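Local coordinates for protein tripeptidase (Staphylococcus aureus subsp. aureus, PDB 3RZA) that probably hydrolyses short peptides, as a metal-dependent tripeptidase of the M20 peptidase family with zinc and calcium ions bound, at residues 186-199 / 332-346. Residues are numbered along the deposited sequence; the frame is centred on the assembly and turned at random. Where two conformers were deposited one is given.
Sequences DASADVGTTVVGAP and LSANTIISGGGSDGS. With ZN (zinc ion), chain C.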
ATOM      1  N   ASP A 186      16.037  16.051  27.104  1.00 17.03           N
ATOM      2  CA  ASP A 186      15.457  15.160  26.093  1.00 18.82           C
ATOM      3  C   ASP A 186      16.102  15.274  24.666  1.00 18.04           C
ATOM      4  O   ASP A 186      15.397  15.236  23.673  1.00 18.26           O
ATOM      5  CB  ASP A 186      13.921  15.433  26.004  1.00 19.19           C
ATOM      6  CG  ASP A 186      13.160  14.381  25.189  1.00 18.94           C
ATOM      7  OD1 ASP A 186      13.537  13.196  25.233  1.00 18.07           O
ATOM      8  OD2 ASP A 186      12.164  14.738  24.517  1.00 17.87           O
ATOM      9  N   ALA A 187      17.431  15.374  24.591  1.00 17.63           N
ATOM     10  CA  ALA A 187      18.164  15.386  23.296  1.00 19.21           C
ATOM     11  C   ALA A 187      18.912  14.062  23.079  1.00 19.59           C
ATOM     12  O   ALA A 187      19.494  13.516  24.024  1.00 17.25           O
ATOM     13  CB  ALA A 187      19.128  16.548  23.260  1.00 17.45           C
ATOM     14  N   SER A 188      18.877  13.543  21.843  1.00 22.20           N
ATOM     15  CA  SER A 188      19.738  12.417  21.422  1.00 22.90           C
ATOM     16  C   SER A 188      21.134  12.948  21.139  1.00 23.56           C
ATOM     17  O   SER A 188      21.492  13.241  20.000  1.00 26.85           O
ATOM     18  CB  SER A 188      19.168  11.718  20.176  1.00 24.59           C
ATOM     19  OG  SER A 188      17.904  11.137  20.452  1.00 26.70           O
ATOM     20  N   ALA A 189      21.898  13.122  22.199  1.00 21.02           N
ATOM     21  CA  ALA A 189      23.254  13.641  22.122  1.00 19.03           C
ATOM     22  C   ALA A 189      23.953  13.261  23.423  1.00 18.20           C
ATOM     23  O   ALA A 189      23.309  12.939  24.409  1.00 17.66           O
ATOM     24  CB  ALA A 189      23.264  15.181  21.920  1.00 18.28           C
ATOM     25  N   ASP A 190      25.270  13.275  23.397  1.00 17.86           N
ATOM     26  CA  ASP A 190      26.066  12.962  24.576  1.00 18.91           C
ATOM     27  C   ASP A 190      25.716  13.937  25.720  1.00 18.67           C
ATOM     28  O   ASP A 190      25.395  15.126  25.471  1.00 17.60           O
ATOM     29  CB  ASP A 190      27.568  13.079  24.265  1.00 19.31           C
ATOM     30  CG  ASP A 190      28.060  12.094  23.175  1.00 22.17           C
ATOM     31  OD1 ASP A 190      27.353  11.117  22.811  1.00 22.87           O
ATOM     32  OD2 ASP A 190      29.177  12.330  22.676  1.00 22.29           O
ATOM     33  N   VAL A 191      25.792  13.457  26.960  1.00 17.63           N
ATOM     34  CA  VAL A 191      25.641  14.355  28.117  1.00 16.32           C
ATOM     35  C   VAL A 191      26.761  15.437  28.095  1.00 16.60           C
ATOM     36  O   VAL A 191      27.938  15.123  27.855  1.00 19.01           O
ATOM     37  CB  VAL A 191      25.618  13.602  29.459  1.00 18.21           C
ATOM     38  CG1 VAL A 191      25.379  14.570  30.633  1.00 11.88           C
ATOM     39  CG2 VAL A 191      24.521  12.506  29.446  1.00 15.95           C
ATOM     40  N   GLY A 192      26.353  16.707  28.245  1.00 14.58           N
ATOM     41  CA  GLY A 192      27.249  17.863  28.133  1.00 14.44           C
ATOM     42  C   GLY A 192      27.251  18.488  26.737  1.00 16.40           C
ATOM     43  O   GLY A 192      27.954  19.472  26.503  1.00 17.13           O
ATOM     44  N   THR A 193      26.484  17.905  25.805  1.00 15.94           N
ATOM     45  CA  THR A 193      26.137  18.549  24.532  1.00 17.45           C
ATOM     46  C   THR A 193      24.746  19.160  24.640  1.00 16.48           C
ATOM     47  O   THR A 193      23.848  18.548  25.220  1.00 15.49           O
ATOM     48  CB  THR A 193      26.198  17.530  23.386  1.00 17.27           C
ATOM     49  OG1 THR A 193      27.548  17.051  23.298  1.00 17.24           O
ATOM     50  CG2 THR A 193      25.775  18.159  22.048  1.00 17.26           C
ATOM     51  N   THR A 194      24.590  20.385  24.109  1.00 17.24           N
ATOM     52  CA  THR A 194      23.335  21.161  24.201  1.00 14.78           C
ATOM     53  C   THR A 194      22.837  21.437  22.791  1.00 16.98           C
ATOM     54  O   THR A 194      23.578  21.954  21.972  1.00 16.02           O
ATOM     55  CB  THR A 194      23.575  22.528  24.923  1.00 15.93           C
ATOM     56  OG1 THR A 194      24.204  22.286  26.173  1.00 18.83           O
ATOM     57  CG2 THR A 194      22.273  23.279  25.158  1.00 10.46           C
ATOM     58  N   VAL A 195      21.580  21.071  22.513  1.00 15.30           N
ATOM     59  CA  VAL A 195      20.912  21.473  21.300  1.00 14.87           C
ATOM     60  C   VAL A 195      20.425  22.923  21.457  1.00 14.84           C
ATOM     61  O   VAL A 195      19.582  23.190  22.323  1.00 14.59           O
ATOM     62  CB  VAL A 195      19.699  20.575  21.012  1.00 13.41           C
ATOM     63  CG1 VAL A 195      18.916  21.115  19.833  1.00 12.75           C
ATOM     64  CG2 VAL A 195      20.132  19.116  20.802  1.00 12.21           C
ATOM     65  N   VAL A 196      20.937  23.826  20.620  1.00 15.85           N
ATOM     66  CA  VAL A 196      20.567  25.286  20.640  1.00 15.35           C
ATOM     67  C   VAL A 196      19.614  25.700  19.526  1.00 17.79           C
ATOM     68  O   VAL A 196      19.161  26.857  19.484  1.00 16.18           O
ATOM     69  CB  VAL A 196      21.825  26.221  20.644  1.00 17.06           C
ATOM     70  CG1 VAL A 196      22.692  25.913  21.895  1.00 18.39           C
ATOM     71  CG2 VAL A 196      22.665  26.115  19.304  1.00 15.21           C
ATOM     72  N   GLY A 197      19.280  24.763  18.642  1.00 16.64           N
ATOM     73  CA  GLY A 197      18.341  25.024  17.602  1.00 18.04           C
ATOM     74  C   GLY A 197      17.781  23.743  17.073  1.00 16.28           C
ATOM     75  O   GLY A 197      18.417  22.700  17.185  1.00 17.03           O
ATOM     76  N   ALA A 198      16.579  23.829  16.508  1.00 17.48           N
ATOM     77  CA  ALA A 198      15.842  22.667  15.975  1.00 18.11           C
ATOM     78  C   ALA A 198      15.009  23.184  14.803  1.00 19.73           C
ATOM     79  O   ALA A 198      14.661  24.366  14.796  1.00 21.44           O
ATOM     80  CB  ALA A 198      14.941  22.053  17.079  1.00 16.70           C
ATOM     81  N   PRO A 199      14.700  22.321  13.797  1.00 19.47           N
ATOM     82  CA  PRO A 199      14.024  22.791  12.581  1.00 18.09           C
ATOM     83  C   PRO A 199      12.504  22.904  12.734  1.00 16.45           C
ATOM     84  O   PRO A 199      11.923  22.413  13.736  1.00 16.19           O
ATOM     85  CB  PRO A 199      14.350  21.697  11.582  1.00 19.82           C
ATOM     86  CG  PRO A 199      14.293  20.448  12.415  1.00 18.16           C
ATOM     87  CD  PRO A 199      14.774  20.849  13.812  1.00 19.74           C
ATOM     88  N   LEU A 332      33.030  17.686  30.561  1.00 16.49           N
ATOM     89  CA  LEU A 332      32.320  17.186  29.368  1.00 16.76           C
ATOM     90  C   LEU A 332      32.562  18.182  28.235  1.00 17.62           C
ATOM     91  O   LEU A 332      33.081  19.275  28.469  1.00 17.21           O
ATOM     92  CB  LEU A 332      30.827  17.025  29.675  1.00 16.96           C
ATOM     93  CG  LEU A 332      30.464  16.230  30.960  1.00 14.34           C
ATOM     94  CD1 LEU A 332      28.966  16.102  31.075  1.00 13.95           C
ATOM     95  CD2 LEU A 332      31.103  14.852  30.984  1.00 13.47           C
ATOM     96  N   SER A 333      32.228  17.786  27.016  1.00 18.07           N
ATOM     97  CA  SER A 333      32.600  18.549  25.801  1.00 19.47           C
ATOM     98  C   SER A 333      32.128  20.022  25.766  1.00 18.88           C
ATOM     99  O   SER A 333      32.811  20.861  25.210  1.00 22.57           O
ATOM    100  CB  SER A 333      32.063  17.850  24.551  1.00 19.65           C
ATOM    101  OG  SER A 333      30.647  18.042  24.452  1.00 23.68           O
ATOM    102  N   ALA A 334      30.966  20.313  26.332  1.00 18.88           N
ATOM    103  CA  ALA A 334      30.363  21.680  26.277  1.00 20.99           C
ATOM    104  C   ALA A 334      30.060  22.186  24.862  1.00 20.94           C
ATOM    105  O   ALA A 334      30.020  23.399  24.638  1.00 24.14           O
ATOM    106  CB  ALA A 334      31.227  22.724  27.055  1.00 18.92           C
ATOM    107  N   ASN A 335      29.792  21.260  23.937  1.00 22.41           N
ATOM    108  CA  ASN A 335      29.431  21.556  22.546  0.50 21.00           C
ATOM    109  C   ASN A 335      27.982  22.048  22.450  1.00 21.08           C
ATOM    110  O   ASN A 335      27.158  21.726  23.312  1.00 21.25           O
ATOM    111  CB  ASN A 335      29.580  20.299  21.672  0.50 19.67           C
ATOM    112  CG  ASN A 335      31.022  19.829  21.553  0.50 20.59           C
ATOM    113  OD1 ASN A 335      31.951  20.628  21.593  0.50 22.14           O
ATOM    114  ND2 ASN A 335      31.208  18.529  21.386  0.50 23.47           N
ATOM    115  N   THR A 336      27.692  22.812  21.421  1.00 17.20           N
ATOM    116  CA  THR A 336      26.376  23.262  21.097  1.00 19.18           C
ATOM    117  C   THR A 336      26.114  22.762  19.683  1.00 20.79           C
ATOM    118  O   THR A 336      26.981  22.912  18.815  1.00 23.23           O
ATOM    119  CB  THR A 336      26.325  24.767  21.118  1.00 19.48           C
ATOM    120  OG1 THR A 336      27.314  25.287  20.224  1.00 19.05           O
ATOM    121  CG2 THR A 336      26.611  25.264  22.521  1.00 18.62           C
ATOM    122  N   ILE A 337      24.967  22.127  19.463  1.00 18.20           N
ATOM    123  CA  ILE A 337      24.625  21.575  18.156  1.00 17.78           C
ATOM    124  C   ILE A 337      23.240  22.047  17.714  1.00 19.02           C
ATOM    125  O   ILE A 337      22.506  22.708  18.460  1.00 19.34           O
ATOM    126  CB  ILE A 337      24.706  19.979  18.143  1.00 18.89           C
ATOM    127  CG1 ILE A 337      23.710  19.346  19.121  1.00 14.39           C
ATOM    128  CG2 ILE A 337      26.158  19.494  18.409  1.00 16.82           C
ATOM    129  CD1 ILE A 337      23.544  17.835  18.924  1.00 12.65           C
ATOM    130  N   ILE A 338      22.907  21.676  16.492  1.00 21.14           N
ATOM    131  CA  ILE A 338      21.595  21.835  15.925  1.00 21.64           C
ATOM    132  C   ILE A 338      21.032  20.407  15.763  1.00 20.79           C
ATOM    133  O   ILE A 338      21.758  19.516  15.333  1.00 22.71           O
ATOM    134  CB  ILE A 338      21.742  22.574  14.573  1.00 26.52           C
ATOM    135  CG1 ILE A 338      22.293  24.004  14.790  1.00 30.45           C
ATOM    136  CG2 ILE A 338      20.515  22.694  13.910  1.00 25.90           C
ATOM    137  CD1 ILE A 338      21.431  24.892  15.697  1.00 24.48           C
ATOM    138  N   SER A 339      19.778  20.202  16.180  1.00 19.26           N
ATOM    139  CA  SER A 339      19.127  18.882  16.132  0.50 19.85           C
ATOM    140  C   SER A 339      18.444  18.682  14.794  1.00 21.31           C
ATOM    141  O   SER A 339      18.234  19.627  14.064  1.00 20.44           O
ATOM    142  CB  SER A 339      18.088  18.744  17.237  0.50 18.28           C
ATOM    143  OG  SER A 339      17.064  19.712  17.100  0.50 19.71           O
ATOM    144  N   GLY A 340      18.102  17.430  14.498  1.00 20.99           N
ATOM    145  CA  GLY A 340      17.326  17.072  13.315  1.00 20.82           C
ATOM    146  C   GLY A 340      15.821  17.041  13.517  1.00 20.81           C
ATOM    147  O   GLY A 340      15.088  16.914  12.539  1.00 18.35           O
ATOM    148  N   GLY A 341      15.354  17.155  14.772  1.00 20.61           N
ATOM    149  CA  GLY A 341      13.938  17.010  15.086  1.00 21.33           C
ATOM    150  C   GLY A 341      13.468  17.879  16.237  1.00 21.99           C
ATOM    151  O   GLY A 341      14.203  18.734  16.743  1.00 23.41           O
ATOM    152  N   GLY A 342      12.246  17.617  16.664  1.00 20.07           N
ATOM    153  CA  GLY A 342      11.562  18.428  17.656  1.00 23.01           C
ATOM    154  C   GLY A 342      11.569  17.814  19.052  1.00 21.08           C
ATOM    155  O   GLY A 342      12.022  16.703  19.255  1.00 21.25           O
ATOM    156  N   SER A 343      11.072  18.581  20.003  1.00 20.04           N
ATOM    157  CA  SER A 343      10.916  18.151  21.393  1.00 17.64           C
ATOM    158  C   SER A 343       9.930  19.117  22.002  1.00 18.71           C
ATOM    159  O   SER A 343       9.518  20.090  21.331  1.00 17.41           O
ATOM    160  CB  SER A 343      12.257  18.214  22.136  1.00 19.64           C
ATOM    161  OG  SER A 343      12.559  19.532  22.549  1.00 17.20           O
ATOM    162  N   ASP A 344       9.585  18.916  23.272  1.00 18.60           N
ATOM    163  CA  ASP A 344       8.715  19.869  23.973  1.00 20.50           C
ATOM    164  C   ASP A 344       9.290  21.276  24.050  1.00 19.89           C
ATOM    165  O   ASP A 344       8.528  22.247  24.107  1.00 19.17           O
ATOM    166  CB  ASP A 344       8.350  19.371  25.383  1.00 22.37           C
ATOM    167  CG  ASP A 344       7.374  18.184  25.354  1.00 25.93           C
ATOM    168  OD1 ASP A 344       6.538  18.076  24.426  1.00 24.32           O
ATOM    169  OD2 ASP A 344       7.455  17.358  26.259  1.00 25.84           O
ATOM    170  N   GLY A 345      10.617  21.374  24.036  1.00 18.20           N
ATOM    171  CA  GLY A 345      11.317  22.639  23.898  1.00 20.73           C
ATOM    172  C   GLY A 345      10.983  23.454  22.671  1.00 19.62           C
ATOM    173  O   GLY A 345      11.026  24.668  22.737  1.00 20.86           O
ATOM    174  N   SER A 346      10.644  22.781  21.562  1.00 18.44           N
ATOM    175  CA  SER A 346      10.182  23.449  20.334  1.00 18.01           C
ATOM    176  C   SER A 346       8.873  24.200  20.560  1.00 20.07           C
ATOM    177  O   SER A 346       8.670  25.260  19.977  1.00 19.95           O
ATOM    178  CB  SER A 346       9.979  22.447  19.184  1.00 19.42           C
ATOM    179  OG  SER A 346      11.133  21.645  18.919  1.00 15.64           O
TER
HETATM  180 ZN    ZN C 401      11.984  12.012  24.354  1.00 26.60          ZN
HETATM  181  O   HOH W   1      10.807  17.068  25.095  1.00 26.03           O
HETATM  182  O   HOH W   2      29.103  15.943  25.305  1.00 16.94           O
HETATM  183  O   HOH W   3      26.941  22.036  25.989  1.00 15.63           O
HETATM  184  O   HOH W   4      29.135  16.246  21.210  1.00 39.82           O
HETATM  185  O   HOH W   5      11.746  22.898  16.606  1.00 15.83           O
HETATM  186  O   HOH W   6      11.894  12.028  22.269  1.00 33.92           O
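Ile337 lies against Thr193 and Val195. Its CG1 sits between its own backbone N and carbonyl carbon (chi1 62°), and from there it meets Thr193 CG2 at 3.8 Å, the two side chains crossing at about a right angle. Ile337 CD1 runs on to Ala189 CB, 4.0 Å away. Val195 reaches both ways: CG2 packs on Ile337 CG1, while CG1 lies 3.6 Å from Ser339 CB. Behind these side chains, strand 336-338 pairs in parallel with the start of strand 194-209, whose other neighbour here is the antiparallel strand 355-359. This is part of the mixed central sheet of the zinc-binding domain in M20 peptidases. Thr194 bonds through both its backbone polar atoms to the one strand: its N donates to Asn335 O, and its O accepts from Ile337 N at 2.9 Å. Val196 N donates to Ile337 O. On the face bearing Thr336, Val196 CG1 touches Thr336 CB. Val196 CG2 meets Ile338 CD1 at 4.0 Å. A water is hydrogen-bonded to Gly192 O, Thr194 OG1 and Asn335 O. On strand 186-187, Asp186 OD1 binds zinc at 2.1 Å, with His98 and Asp129, and OD1 also has a hydrogen bond with Tyr362 OH. Another water links Asp186 OD2 to Asp344 N.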